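Local coordinates for iron-regulated outer membrane protein (Neisseria meningitidis, PDB 4B7O) that probably takes up iron, perhaps carried by siderophores, across the outer membrane as a TonB-dependent transporter, at residues D118-D122 against N123-D127; G277-T280 against V281-F285; K335-S339 against A340-D344; V471-H474 against D475-V479; A507-S510 against P511-Y514. All blocks are in the same frame, centred on the assembly; numbering follows the deposited sequence.

Contact 1 (D118-D122 against N123-D127); sequences DIKVD and NAYSD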
loop_
_atom_site.group_PDB
_atom_site.type_symbol
_atom_site.label_atom_id
_atom_site.label_comp_id
_atom_site.label_asym_id
_atom_site.label_seq_id
_atom_site.Cartn_x
_atom_site.Cartn_y
_atom_site.Cartn_z
ATOM N N ASP A 118 -4.814 -0.317 -2.380
ATOM C CA ASP A 118 -4.302 -1.600 -1.927
ATOM C C ASP A 118 -2.809 -1.621 -2.044
ATOM O O ASP A 118 -2.241 -0.758 -2.697
ATOM C CB ASP A 118 -4.929 -2.713 -2.736
ATOM C CG ASP A 118 -6.446 -2.783 -2.529
ATOM O OD1 ASP A 118 -6.940 -2.579 -1.374
ATOM O OD2 ASP A 118 -7.149 -2.982 -3.527
ATOM N N ILE A 119 -2.179 -2.592 -1.397
ATOM C CA ILE A 119 -0.797 -2.883 -1.605
ATOM C C ILE A 119 -0.815 -4.297 -2.032
ATOM O O ILE A 119 -1.248 -5.142 -1.280
ATOM C CB ILE A 119 0.020 -2.835 -0.290
ATOM C CG1 ILE A 119 -0.101 -1.458 0.362
ATOM C CG2 ILE A 119 1.487 -3.159 -0.573
ATOM C CD1 ILE A 119 0.988 -1.268 1.384
ATOM N N LYS A 120 -0.355 -4.582 -3.238
ATOM C CA LYS A 120 -0.553 -5.907 -3.765
ATOM C C LYS A 120 0.793 -6.524 -3.828
ATOM O O LYS A 120 1.738 -5.923 -4.396
ATOM C CB LYS A 120 -1.141 -5.850 -5.176
ATOM C CG LYS A 120 -2.397 -5.000 -5.282
ATOM C CD LYS A 120 -3.125 -5.351 -6.593
ATOM C CE LYS A 120 -4.330 -4.450 -6.786
ATOM N NZ LYS A 120 -5.340 -4.938 -7.788
ATOM N N VAL A 121 0.926 -7.714 -3.259
ATOM C CA VAL A 121 2.192 -8.374 -3.436
ATOM C C VAL A 121 1.945 -9.726 -3.976
ATOM O O VAL A 121 1.118 -10.443 -3.442
ATOM C CB VAL A 121 3.165 -8.312 -2.189
ATOM C CG1 VAL A 121 2.594 -7.492 -1.032
ATOM C CG2 VAL A 121 3.711 -9.686 -1.781
ATOM N N ASP A 122 2.656 -10.052 -5.052
ATOM C CA ASP A 122 2.351 -11.200 -5.900
ATOM C C ASP A 122 0.869 -11.376 -6.261
ATOM O O ASP A 122 0.380 -12.501 -6.425
ATOM C CB ASP A 122 2.931 -12.444 -5.278
ATOM C CG ASP A 122 4.436 -12.395 -5.226
ATOM O OD1 ASP A 122 5.052 -11.897 -6.202
ATOM O OD2 ASP A 122 5.012 -12.859 -4.227
ATOM N N ASN A 123 0.165 -10.255 -6.399
ATOM C CA ASN A 123 -1.228 -10.322 -6.742
ATOM C C ASN A 123 -2.141 -10.921 -5.640
ATOM O O ASN A 123 -3.094 -11.621 -5.936
ATOM C CB ASN A 123 -1.432 -11.102 -8.059
ATOM C CG ASN A 123 -2.650 -10.592 -8.829
ATOM O OD1 ASN A 123 -2.972 -9.405 -8.762
ATOM N ND2 ASN A 123 -3.338 -11.484 -9.537
ATOM N N ALA A 124 -1.824 -10.653 -4.377
ATOM C CA ALA A 124 -2.682 -10.996 -3.283
ATOM C C ALA A 124 -2.746 -9.810 -2.360
ATOM O O ALA A 124 -1.736 -9.237 -2.022
ATOM C CB ALA A 124 -2.124 -12.198 -2.551
ATOM N N TYR A 125 -3.941 -9.480 -1.899
ATOM C CA TYR A 125 -4.116 -8.319 -1.081
ATOM C C TYR A 125 -5.494 -8.417 -0.429
ATOM O O TYR A 125 -6.417 -9.026 -0.936
ATOM C CB TYR A 125 -4.056 -7.055 -1.972
ATOM C CG TYR A 125 -4.987 -7.118 -3.226
ATOM C CD1 TYR A 125 -4.549 -7.674 -4.418
ATOM C CD2 TYR A 125 -6.268 -6.612 -3.194
ATOM C CE1 TYR A 125 -5.374 -7.756 -5.544
ATOM C CE2 TYR A 125 -7.090 -6.661 -4.316
ATOM C CZ TYR A 125 -6.623 -7.239 -5.481
ATOM O OH TYR A 125 -7.424 -7.286 -6.580
ATOM N N SER A 126 -5.653 -7.698 0.647
ATOM C CA SER A 126 -6.819 -7.795 1.474
ATOM C C SER A 126 -7.172 -6.360 1.732
ATOM O O SER A 126 -6.320 -5.502 1.650
ATOM C CB SER A 126 -6.379 -8.450 2.797
ATOM O OG SER A 126 -7.235 -8.122 3.840
ATOM N N ASP A 127 -8.421 -6.084 2.058
ATOM C CA ASP A 127 -8.787 -4.711 2.233
ATOM C C ASP A 127 -9.262 -4.424 3.633
ATOM O O ASP A 127 -9.598 -3.279 3.970
ATOM C CB ASP A 127 -9.786 -4.290 1.137
ATOM C CG ASP A 127 -11.149 -4.923 1.288
ATOM O OD1 ASP A 127 -11.250 -6.011 1.894
ATOM O OD2 ASP A 127 -12.115 -4.326 0.763
HETATM O O HOH W 1 1.353 -7.823 -7.098
#

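Contact 2 (G277-T280 against V281-F285); sequences GIRT and VREEF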
loop_
_atom_site.group_PDB
_atom_site.type_symbol
_atom_site.label_atom_id
_atom_site.label_comp_id
_atom_site.label_asym_id
_atom_site.label_seq_id
_atom_site.Cartn_x
_atom_site.Cartn_y
_atom_site.Cartn_z
ATOM N N GLY A 277 7.752 -5.391 18.980
ATOM C CA GLY A 277 8.301 -4.426 19.908
ATOM C C GLY A 277 7.282 -3.920 20.900
ATOM O O GLY A 277 6.170 -4.430 20.963
ATOM N N ILE A 278 7.685 -2.935 21.704
ATOM C CA ILE A 278 6.816 -2.312 22.678
ATOM C C ILE A 278 6.137 -1.150 21.956
ATOM O O ILE A 278 6.766 -0.168 21.644
ATOM C CB ILE A 278 7.636 -1.790 23.912
ATOM C CG1 ILE A 278 8.524 -2.895 24.513
ATOM C CG2 ILE A 278 6.745 -1.172 24.984
ATOM C CD1 ILE A 278 7.932 -4.262 24.329
ATOM N N ARG A 279 4.834 -1.284 21.747
ATOM C CA ARG A 279 4.066 -0.418 20.888
ATOM C C ARG A 279 2.794 0.041 21.572
ATOM O O ARG A 279 2.097 -0.789 22.175
ATOM C CB ARG A 279 3.690 -1.151 19.588
ATOM C CG ARG A 279 4.882 -1.596 18.755
ATOM C CD ARG A 279 5.519 -0.436 18.000
ATOM N NE ARG A 279 4.810 -0.134 16.763
ATOM C CZ ARG A 279 5.053 0.932 16.006
ATOM N NH1 ARG A 279 5.991 1.806 16.336
ATOM N NH2 ARG A 279 4.355 1.124 14.900
ATOM N N THR A 280 2.500 1.347 21.446
ATOM C CA THR A 280 1.281 1.996 22.010
ATOM C C THR A 280 -0.068 1.434 21.543
ATOM O O THR A 280 -0.168 0.687 20.539
ATOM C CB THR A 280 1.280 3.537 21.759
ATOM O OG1 THR A 280 1.428 3.824 20.356
ATOM C CG2 THR A 280 2.419 4.230 22.526
ATOM N N VAL A 281 -1.128 1.800 22.269
ATOM C CA VAL A 281 -2.443 1.297 21.903
ATOM C C VAL A 281 -2.792 1.809 20.493
ATOM O O VAL A 281 -3.091 1.016 19.617
ATOM C CB VAL A 281 -3.527 1.588 22.977
ATOM C CG1 VAL A 281 -4.938 1.226 22.455
ATOM C CG2 VAL A 281 -3.219 0.749 24.218
ATOM N N ARG A 282 -2.682 3.128 20.311
ATOM C CA ARG A 282 -2.805 3.822 19.034
ATOM C C ARG A 282 -1.466 4.074 18.350
ATOM O O ARG A 282 -0.795 5.077 18.617
ATOM C CB ARG A 282 -3.440 5.166 19.280
ATOM C CG ARG A 282 -4.724 5.095 20.076
ATOM C CD ARG A 282 -4.980 6.482 20.603
ATOM N NE ARG A 282 -5.875 6.444 21.717
ATOM C CZ ARG A 282 -5.567 5.898 22.901
ATOM N NH1 ARG A 282 -4.368 5.343 23.090
ATOM N NH2 ARG A 282 -6.455 5.886 23.898
ATOM N N GLU A 283 -1.081 3.191 17.436
ATOM C CA GLU A 283 0.246 3.297 16.879
ATOM C C GLU A 283 0.453 4.658 16.161
ATOM O O GLU A 283 1.561 5.134 16.098
ATOM C CB GLU A 283 0.549 2.098 15.998
ATOM C CG GLU A 283 0.677 0.767 16.738
ATOM C CD GLU A 283 1.338 -0.317 15.892
ATOM O OE1 GLU A 283 1.695 -0.020 14.717
ATOM O OE2 GLU A 283 1.535 -1.460 16.376
ATOM N N GLU A 284 -0.600 5.312 15.679
ATOM C CA GLU A 284 -0.439 6.681 15.111
ATOM C C GLU A 284 0.046 7.758 16.090
ATOM O O GLU A 284 0.488 8.824 15.639
ATOM C CB GLU A 284 -1.715 7.166 14.393
ATOM C CG GLU A 284 -2.959 7.375 15.276
ATOM C CD GLU A 284 -4.229 7.769 14.492
ATOM O OE1 GLU A 284 -4.151 8.662 13.638
ATOM O OE2 GLU A 284 -5.331 7.221 14.725
ATOM N N PHE A 285 -0.081 7.541 17.406
ATOM C CA PHE A 285 0.462 8.533 18.389
ATOM C C PHE A 285 1.566 7.980 19.289
ATOM O O PHE A 285 1.636 6.767 19.503
ATOM C CB PHE A 285 -0.648 9.039 19.325
ATOM C CG PHE A 285 -1.926 9.480 18.628
ATOM C CD1 PHE A 285 -1.961 10.633 17.839
ATOM C CD2 PHE A 285 -3.129 8.763 18.831
ATOM C CE1 PHE A 285 -3.159 11.027 17.230
ATOM C CE2 PHE A 285 -4.322 9.157 18.248
ATOM C CZ PHE A 285 -4.336 10.309 17.459
#

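Contact 3 (K335-S339 against A340-D344); sequences KKRYS and ADDKD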
loop_
_atom_site.group_PDB
_atom_site.type_symbol
_atom_site.label_atom_id
_atom_site.label_comp_id
_atom_site.label_asym_id
_atom_site.label_seq_id
_atom_site.Cartn_x
_atom_site.Cartn_y
_atom_site.Cartn_z
ATOM N N LYS A 335 -3.000 -12.039 8.290
ATOM C CA LYS A 335 -2.597 -10.888 9.035
ATOM C C LYS A 335 -2.891 -11.334 10.500
ATOM O O LYS A 335 -4.011 -11.782 10.762
ATOM C CB LYS A 335 -3.464 -9.681 8.599
ATOM C CG LYS A 335 -3.006 -8.276 9.014
ATOM C CD LYS A 335 -2.276 -7.481 7.874
ATOM C CE LYS A 335 -2.953 -6.149 7.384
ATOM N NZ LYS A 335 -3.126 -4.917 8.272
ATOM N N LYS A 336 -1.898 -11.227 11.411
ATOM C CA LYS A 336 -1.990 -11.589 12.857
ATOM C C LYS A 336 -1.502 -10.472 13.742
ATOM O O LYS A 336 -0.461 -9.869 13.475
ATOM C CB LYS A 336 -1.143 -12.805 13.229
ATOM C CG LYS A 336 -1.415 -14.052 12.387
ATOM C CD LYS A 336 -0.495 -15.227 12.767
ATOM C CE LYS A 336 -0.264 -16.200 11.600
ATOM N NZ LYS A 336 0.582 -17.345 12.063
ATOM N N ARG A 337 -2.256 -10.183 14.792
ATOM C CA ARG A 337 -1.787 -9.284 15.820
ATOM C C ARG A 337 -1.766 -10.069 17.095
ATOM O O ARG A 337 -2.767 -10.687 17.493
ATOM C CB ARG A 337 -2.723 -8.087 16.033
ATOM C CG ARG A 337 -2.327 -7.200 17.207
ATOM C CD ARG A 337 -3.399 -6.173 17.375
ATOM N NE ARG A 337 -3.259 -5.256 18.516
ATOM C CZ ARG A 337 -3.492 -5.572 19.797
ATOM N NH1 ARG A 337 -3.864 -6.817 20.181
ATOM N NH2 ARG A 337 -3.318 -4.623 20.709
ATOM N N TYR A 338 -0.640 -9.991 17.771
ATOM C CA TYR A 338 -0.493 -10.666 19.033
ATOM C C TYR A 338 -0.067 -9.624 20.028
ATOM O O TYR A 338 0.999 -8.989 19.874
ATOM C CB TYR A 338 0.567 -11.774 18.938
ATOM C CG TYR A 338 1.056 -12.204 20.303
ATOM C CD1 TYR A 338 0.250 -12.986 21.138
ATOM C CD2 TYR A 338 2.316 -11.809 20.777
ATOM C CE1 TYR A 338 0.682 -13.363 22.402
ATOM C CE2 TYR A 338 2.762 -12.184 22.033
ATOM C CZ TYR A 338 1.948 -12.971 22.839
ATOM O OH TYR A 338 2.378 -13.362 24.081
ATOM N N SER A 339 -0.902 -9.429 21.044
ATOM C CA SER A 339 -0.468 -8.672 22.212
ATOM C C SER A 339 -0.107 -9.617 23.355
ATOM O O SER A 339 -0.787 -10.640 23.567
ATOM C CB SER A 339 -1.561 -7.769 22.675
ATOM O OG SER A 339 -1.016 -6.841 23.542
ATOM N N ALA A 340 0.979 -9.285 24.063
ATOM C CA ALA A 340 1.367 -9.970 25.301
ATOM C C ALA A 340 0.322 -9.702 26.392
ATOM O O ALA A 340 -0.056 -10.623 27.109
ATOM C CB ALA A 340 2.758 -9.525 25.750
ATOM N N ASP A 341 -0.163 -8.458 26.492
ATOM C CA ASP A 341 -1.155 -8.102 27.486
ATOM C C ASP A 341 -1.973 -6.937 27.007
ATOM O O ASP A 341 -1.470 -5.807 26.909
ATOM C CB ASP A 341 -0.476 -7.696 28.808
ATOM C CG ASP A 341 -1.467 -7.614 30.006
ATOM O OD1 ASP A 341 -2.699 -7.872 29.863
ATOM O OD2 ASP A 341 -0.986 -7.287 31.116
ATOM N N ASP A 342 -3.261 -7.179 26.782
ATOM C CA ASP A 342 -4.121 -6.114 26.268
ATOM C C ASP A 342 -4.903 -5.396 27.343
ATOM O O ASP A 342 -5.788 -4.588 27.044
ATOM C CB ASP A 342 -5.090 -6.679 25.248
ATOM C CG ASP A 342 -4.567 -6.554 23.845
ATOM O OD1 ASP A 342 -3.697 -5.697 23.646
ATOM O OD2 ASP A 342 -5.027 -7.292 22.949
ATOM N N LYS A 343 -4.600 -5.703 28.605
ATOM C CA LYS A 343 -5.460 -5.267 29.689
ATOM C C LYS A 343 -5.879 -3.783 29.575
ATOM O O LYS A 343 -7.048 -3.449 29.795
ATOM C CB LYS A 343 -4.798 -5.571 31.028
ATOM C CG LYS A 343 -3.711 -4.603 31.475
ATOM C CD LYS A 343 -3.359 -4.969 32.904
ATOM C CE LYS A 343 -1.919 -5.435 33.012
ATOM N NZ LYS A 343 -1.006 -4.273 33.254
ATOM N N ASP A 344 -4.934 -2.918 29.199
ATOM C CA ASP A 344 -5.172 -1.479 29.095
ATOM C C ASP A 344 -5.578 -0.964 27.714
ATOM O O ASP A 344 -5.561 0.237 27.452
ATOM C CB ASP A 344 -3.946 -0.732 29.566
ATOM C CG ASP A 344 -3.763 -0.840 31.043
ATOM O OD1 ASP A 344 -4.784 -0.821 31.781
ATOM O OD2 ASP A 344 -2.598 -0.937 31.461
#

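Contact 4 (V471-H474 against D475-V479); sequences VKTH and DGKTV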
loop_
_atom_site.group_PDB
_atom_site.type_symbol
_atom_site.label_atom_id
_atom_site.label_comp_id
_atom_site.label_asym_id
_atom_site.label_seq_id
_atom_site.Cartn_x
_atom_site.Cartn_y
_atom_site.Cartn_z
ATOM N N VAL A 471 -21.425 -9.615 2.225
ATOM C CA VAL A 471 -20.819 -9.276 3.473
ATOM C C VAL A 471 -21.602 -9.867 4.646
ATOM O O VAL A 471 -22.813 -9.609 4.790
ATOM C CB VAL A 471 -20.774 -7.752 3.639
ATOM C CG1 VAL A 471 -20.693 -7.386 5.078
ATOM C CG2 VAL A 471 -19.568 -7.193 2.902
ATOM N N LYS A 472 -20.907 -10.625 5.503
ATOM C CA LYS A 472 -21.534 -11.189 6.691
ATOM C C LYS A 472 -20.927 -10.548 7.910
ATOM O O LYS A 472 -19.784 -10.829 8.266
ATOM C CB LYS A 472 -21.383 -12.711 6.683
ATOM C CG LYS A 472 -22.349 -13.470 7.601
ATOM C CD LYS A 472 -21.596 -14.238 8.688
ATOM C CE LYS A 472 -21.481 -13.360 9.936
ATOM N NZ LYS A 472 -20.537 -13.820 10.993
ATOM N N THR A 473 -21.673 -9.629 8.515
ATOM C CA THR A 473 -21.201 -8.930 9.675
ATOM C C THR A 473 -21.165 -9.892 10.854
ATOM O O THR A 473 -21.531 -11.059 10.711
ATOM C CB THR A 473 -22.157 -7.800 10.050
ATOM O OG1 THR A 473 -23.441 -8.045 9.432
ATOM C CG2 THR A 473 -21.589 -6.422 9.636
ATOM N N HIS A 474 -20.735 -9.411 12.022
ATOM C CA HIS A 474 -20.556 -10.292 13.186
ATOM C C HIS A 474 -21.808 -10.586 13.931
ATOM O O HIS A 474 -21.743 -11.162 14.989
ATOM C CB HIS A 474 -19.491 -9.808 14.169
ATOM C CG HIS A 474 -19.877 -8.592 14.948
ATOM N ND1 HIS A 474 -19.029 -8.000 15.814
ATOM C CD2 HIS A 474 -21.032 -7.815 14.937
ATOM C CE1 HIS A 474 -19.599 -6.905 16.347
ATOM N NE2 HIS A 474 -20.832 -6.785 15.815
ATOM N N ASP A 475 -22.951 -10.180 13.402
ATOM C CA ASP A 475 -24.228 -10.607 13.978
ATOM C C ASP A 475 -24.932 -11.588 13.058
ATOM O O ASP A 475 -26.137 -11.767 13.155
ATOM C CB ASP A 475 -25.124 -9.403 14.314
ATOM C CG ASP A 475 -25.340 -8.474 13.117
ATOM O OD1 ASP A 475 -24.953 -8.847 11.967
ATOM O OD2 ASP A 475 -25.921 -7.376 13.334
ATOM N N GLY A 476 -24.179 -12.226 12.164
ATOM C CA GLY A 476 -24.760 -13.143 11.176
ATOM C C GLY A 476 -25.500 -12.496 10.015
ATOM O O GLY A 476 -25.821 -13.171 9.044
ATOM N N LYS A 477 -25.755 -11.187 10.105
ATOM C CA LYS A 477 -26.523 -10.437 9.083
ATOM C C LYS A 477 -25.766 -10.246 7.776
ATOM O O LYS A 477 -24.643 -9.696 7.749
ATOM C CB LYS A 477 -26.972 -9.080 9.612
ATOM C CG LYS A 477 -27.719 -8.266 8.564
ATOM C CD LYS A 477 -27.859 -6.830 9.059
ATOM C CE LYS A 477 -28.984 -6.054 8.383
ATOM N NZ LYS A 477 -28.956 -4.689 9.010
ATOM N N THR A 478 -26.389 -10.724 6.705
ATOM C CA THR A 478 -25.822 -10.704 5.365
ATOM C C THR A 478 -26.348 -9.558 4.539
ATOM O O THR A 478 -27.320 -8.919 4.927
ATOM C CB THR A 478 -26.084 -12.013 4.676
ATOM O OG1 THR A 478 -25.301 -12.983 5.361
ATOM C CG2 THR A 478 -25.628 -11.983 3.279
ATOM N N VAL A 479 -25.667 -9.255 3.440
ATOM C CA VAL A 479 -26.117 -8.239 2.484
ATOM C C VAL A 479 -25.183 -8.323 1.328
ATOM O O VAL A 479 -23.960 -8.347 1.541
ATOM C CB VAL A 479 -25.975 -6.817 2.997
ATOM C CG1 VAL A 479 -26.214 -5.852 1.840
ATOM C CG2 VAL A 479 -26.930 -6.569 4.160
#

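Contact 5 (A507-S510 against P511-Y514); sequences ASRS and PRLY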
loop_
_atom_site.group_PDB
_atom_site.type_symbol
_atom_site.label_atom_id
_atom_site.label_comp_id
_atom_site.label_asym_id
_atom_site.label_seq_id
_atom_site.Cartn_x
_atom_site.Cartn_y
_atom_site.Cartn_z
ATOM N N ALA A 507 -15.199 1.608 -11.584
ATOM C CA ALA A 507 -14.818 0.458 -10.700
ATOM C C ALA A 507 -15.556 0.546 -9.391
ATOM O O ALA A 507 -15.962 1.653 -8.938
ATOM C CB ALA A 507 -13.274 0.372 -10.489
ATOM N N SER A 508 -15.778 -0.617 -8.776
ATOM C CA SER A 508 -16.466 -0.616 -7.469
ATOM C C SER A 508 -15.637 -1.282 -6.390
ATOM O O SER A 508 -14.848 -2.178 -6.664
ATOM C CB SER A 508 -17.858 -1.246 -7.530
ATOM O OG SER A 508 -17.772 -2.439 -8.289
ATOM N N ARG A 509 -15.836 -0.831 -5.170
ATOM C CA ARG A 509 -15.230 -1.437 -4.009
ATOM C C ARG A 509 -16.314 -1.723 -2.969
ATOM O O ARG A 509 -17.068 -0.829 -2.609
ATOM C CB ARG A 509 -14.246 -0.468 -3.435
ATOM C CG ARG A 509 -13.107 -1.112 -2.686
ATOM C CD ARG A 509 -11.999 -0.083 -2.577
ATOM N NE ARG A 509 -11.077 -0.376 -1.509
ATOM C CZ ARG A 509 -10.026 -1.142 -1.657
ATOM N NH1 ARG A 509 -9.759 -1.661 -2.839
ATOM N NH2 ARG A 509 -9.224 -1.357 -0.625
ATOM N N SER A 510 -16.388 -2.980 -2.532
ATOM C CA SER A 510 -17.278 -3.436 -1.440
ATOM C C SER A 510 -16.925 -2.889 -0.092
ATOM O O SER A 510 -15.764 -2.627 0.190
ATOM C CB SER A 510 -17.181 -4.963 -1.325
ATOM O OG SER A 510 -15.830 -5.412 -1.226
ATOM N N PRO A 511 -17.929 -2.709 0.775
ATOM C CA PRO A 511 -17.712 -2.105 2.105
ATOM C C PRO A 511 -16.642 -2.878 2.820
ATOM O O PRO A 511 -16.594 -4.095 2.675
ATOM C CB PRO A 511 -19.025 -2.369 2.826
ATOM C CG PRO A 511 -20.014 -2.795 1.791
ATOM C CD PRO A 511 -19.358 -2.859 0.466
ATOM N N ARG A 512 -15.766 -2.203 3.543
ATOM C CA ARG A 512 -14.780 -2.927 4.357
ATOM C C ARG A 512 -15.400 -3.410 5.655
ATOM O O ARG A 512 -16.221 -2.717 6.250
ATOM C CB ARG A 512 -13.572 -2.074 4.681
ATOM C CG ARG A 512 -13.246 -1.038 3.620
ATOM C CD ARG A 512 -12.948 -1.561 2.212
ATOM N NE ARG A 512 -12.611 -0.366 1.397
ATOM C CZ ARG A 512 -13.490 0.478 0.832
ATOM N NH1 ARG A 512 -14.813 0.263 0.862
ATOM N NH2 ARG A 512 -13.037 1.542 0.185
ATOM N N LEU A 513 -15.027 -4.608 6.080
ATOM C CA LEU A 513 -15.385 -5.080 7.434
ATOM C C LEU A 513 -14.792 -4.141 8.473
ATOM O O LEU A 513 -13.751 -3.544 8.264
ATOM C CB LEU A 513 -14.867 -6.493 7.645
ATOM C CG LEU A 513 -15.259 -7.512 6.564
ATOM C CD1 LEU A 513 -14.359 -8.735 6.539
ATOM C CD2 LEU A 513 -16.716 -7.956 6.678
ATOM N N TYR A 514 -15.487 -3.970 9.579
ATOM C CA TYR A 514 -15.030 -3.083 10.691
ATOM C C TYR A 514 -13.679 -3.543 11.280
ATOM O O TYR A 514 -13.217 -4.665 10.996
ATOM C CB TYR A 514 -16.136 -3.063 11.773
ATOM C CG TYR A 514 -16.108 -1.951 12.800
ATOM C CD1 TYR A 514 -16.367 -0.612 12.448
ATOM C CD2 TYR A 514 -15.875 -2.250 14.164
ATOM C CE1 TYR A 514 -16.369 0.403 13.421
ATOM C CE2 TYR A 514 -15.861 -1.249 15.115
ATOM C CZ TYR A 514 -16.105 0.053 14.764
ATOM O OH TYR A 514 -16.081 0.992 15.787
#

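Contact 1 (D118-D122 against N123-D127)
In the plug domain of this TonB-dependent transporter, strand 118-121 ends in a type I' beta turn from Val121 to Ala124, and the chain doubles back so that Tyr125 lies beside Lys120. Two backbone bonds close the turn: Ala124 N gives its hydrogen to Val121 O at 3.1 Å, and Val121 N returns a weak one to Ala124 O at 3.3 Å. Asp122 and Asn123 fill the corners with positive phi, a conformation that Asn and Asp tolerate better than most residues. A water accepts from Asn123 N at 2.8 Å. Beyond the turn Tyr125 CG, between backbone N and carbonyl carbon (chi1 50°), swings the ring alongside the extended Lys120 chain, both pointing the same way. Lys120 runs past the CD1-CE1 side of the ring and brings CE over one face, offset toward the rim, 3.9 Å from the ring centroid, a CH-pi contact. Asp118 OD2 approaches ring atom CD2 obliquely at 3.8 Å, while OD1 forms a salt bridge with Arg509 of the barrel. Tyr125 OH is hydrogen-bonded to Ile160 N. Lysine thus supplies a greasy stem for the ring, and the aspartate charge is met by arginine, which probably keeps it ionised inside the protein.

Contact 2 (G277-T280 against V281-F285)
Arg279 reaches Glu283 round the bend of a loop, and its side chain can be followed outward from CB, which lies 3.9 Å from Glu283 OE2. CG keeps a similar distance from the same oxygen. Bends at chi2 (-76°) and chi3 (-82°) then curl the chain over the carboxylate, bringing NE to 3.6 Å from Glu283 OE2. At the tip NH2 donates to Glu283 OE1 at 2.9 Å in a salt bridge whose N-H...O angle is 146°. The two flat groups stand steeply to each other, and NH2 comes to OE1 from above the carboxylate plane; the pairing is one-armed. Arginine suits this place because NH2 can serve Asn101 O as well, while Glu283 also takes Thr103 OG1 and Arg304 NH1. Next to it, Thr280 OG1 lies 3.1 Å from both Arg282 O and Phe285 O, the carbonyls at the ends of a type I turn closed by Phe285 N to Arg282 O. The loop links barrel strands 264-276 and 303-320, with the plug residues Asn101, Thr103 and Ser104 against it.

Contact 3 (K335-S339 against A340-D344)
One carboxylate oxygen, Asp342 OD1, is gripped from opposite faces of its plane, by Arg337 NH2 and by Ser339 OG. The site lies where barrel strand 323-339 gives way to the loop leading to strand 355-373. Arg337 holds its chain extended from CG to NE and meets Asp342 coming from the opposite direction, the carboxylate lying at the edge of the guanidinium, near its plane, with the two planes 29° apart. NH2 lies 3.2 Å from OD1, on the syn side, along an almost straight bond. The salt bridge is apparently two-armed, as the flat shapes of arginine and aspartate allow, but the second arm, NH1 to OD2, is less certain; OD2 also receives Asn355 ND2. Tyr338 lays its ring against the backbone at the strand end, with Ala340 N above one face and OH 3.7 Å from Ala340 CA. Farther on, Asp341 OD1 accepts from Lys343 N in an Asx turn and from Gly353 N. Ser339 OG, anti to its own backbone N (chi1 -165°), donates to Asp342 OD1 at 2.9 Å from above the carboxylate plane.

Contact 4 (V471-H474 against D475-V479)
Among the backbone hydrogen bonds, Val471 N donates to Val479 O at 2.9 Å and nearly straight (172°), whereas the return bond from Val479 N to Val471 O is weak and bent. Nearer the turn, Thr473 N reaches Lys477 O at 3.1 Å, and Gly476 N closes a type I turn on Thr473 O at 3.2 Å. Gly476 has a positive phi, which glycine adopts without strain.

Side-chain to backbone bonds tighten the same bend. Thr473 OG1 donates to Lys477 O at 2.6 Å, so this carbonyl is gripped twice by one residue, through its amide and its hydroxyl. Asp475, with CG between its backbone N and carbonyl carbon (chi1 54°), turns OD1 back to accept from Lys477 N at 3.1 Å, an Asx turn. These bonds shape the connection of a beta hairpin, strands 458-472 and 478-493 of the barrel.

Van der Waals contacts come mostly from Lys472, whose bent aliphatic chain folds across the turn until CE lies 3.5 Å from Gly476 CA. Its CG passes Thr478 OG1 at 3.7 Å.

Polar ends continue beyond the hairpin. Lys472 NZ is hydrogen-bonded to Ser438 OG, and Lys477 NZ to Ile528 O. Asp475 OD2 is hydrogen-bonded to Ser527 OG, while the His474 ring uses ND1 toward Thr519 O and NE2 toward Ile526 N.

Contact 5 (A507-S510 against P511-Y514)
Ser510 and Arg512 bury the most surface here, joined by Pro511 between them, where barrel strand 498-509 runs out into a loop. The Arg512 chain bends at chi2 (-59°), carrying its guanidinium back over the peptide so that NH1 makes a weak bond to Ser510 O at 3.1 Å. Ser510 sends its small hydroxyl elsewhere, to Asp444 OD1. Pro511, lacking an amide hydrogen, continues the chain in an extended form, and its carbonyl accepts from Lys442 NZ. Against Arg512 lies Arg509, crossing it at about a right angle with guanidinium planes 79° apart. Arg509 CG sits 3.8 Å above the centre of one Arg512 face, and Arg509 NE comes within 3.2 Å of Arg512 NH2, which lies at the edge of the Arg509 guanidinium. Both of these nitrogens donate to Asn115 O of the plug. Two cations can sit this close because anions flank them: Arg509 pairs with Asp118 and Arg512 with Glu535. The shared carbonyl and the two carboxylates probably offset the mutual charge, leaving the arginines to join plug and barrel.

How the contacts relate
Along the chain the five contacts follow one another in numerical order, contact 1 in the plug and the others in the barrel region. Contact 4 lies about 14 Å from contact 5 between centres, and its strand 478-493 neighbours strand 498-509. Contacts 2 and 3, their centres about 11 Å apart, touch through Val281 and Asp344 at loops flanking strands 303-320 and 323-339. Contacts 2 and 4 are farthest apart, about 30 Å between centres. Contacts 1 and 5, with centres about 14 Å apart, meet directly: besides the salt bridge, Asp127 packs its carboxylate on Arg512 CD and its CB on Arg509 NH2. Here the plug is held against the inside of the barrel, consistent with a TonB-dependent transporter.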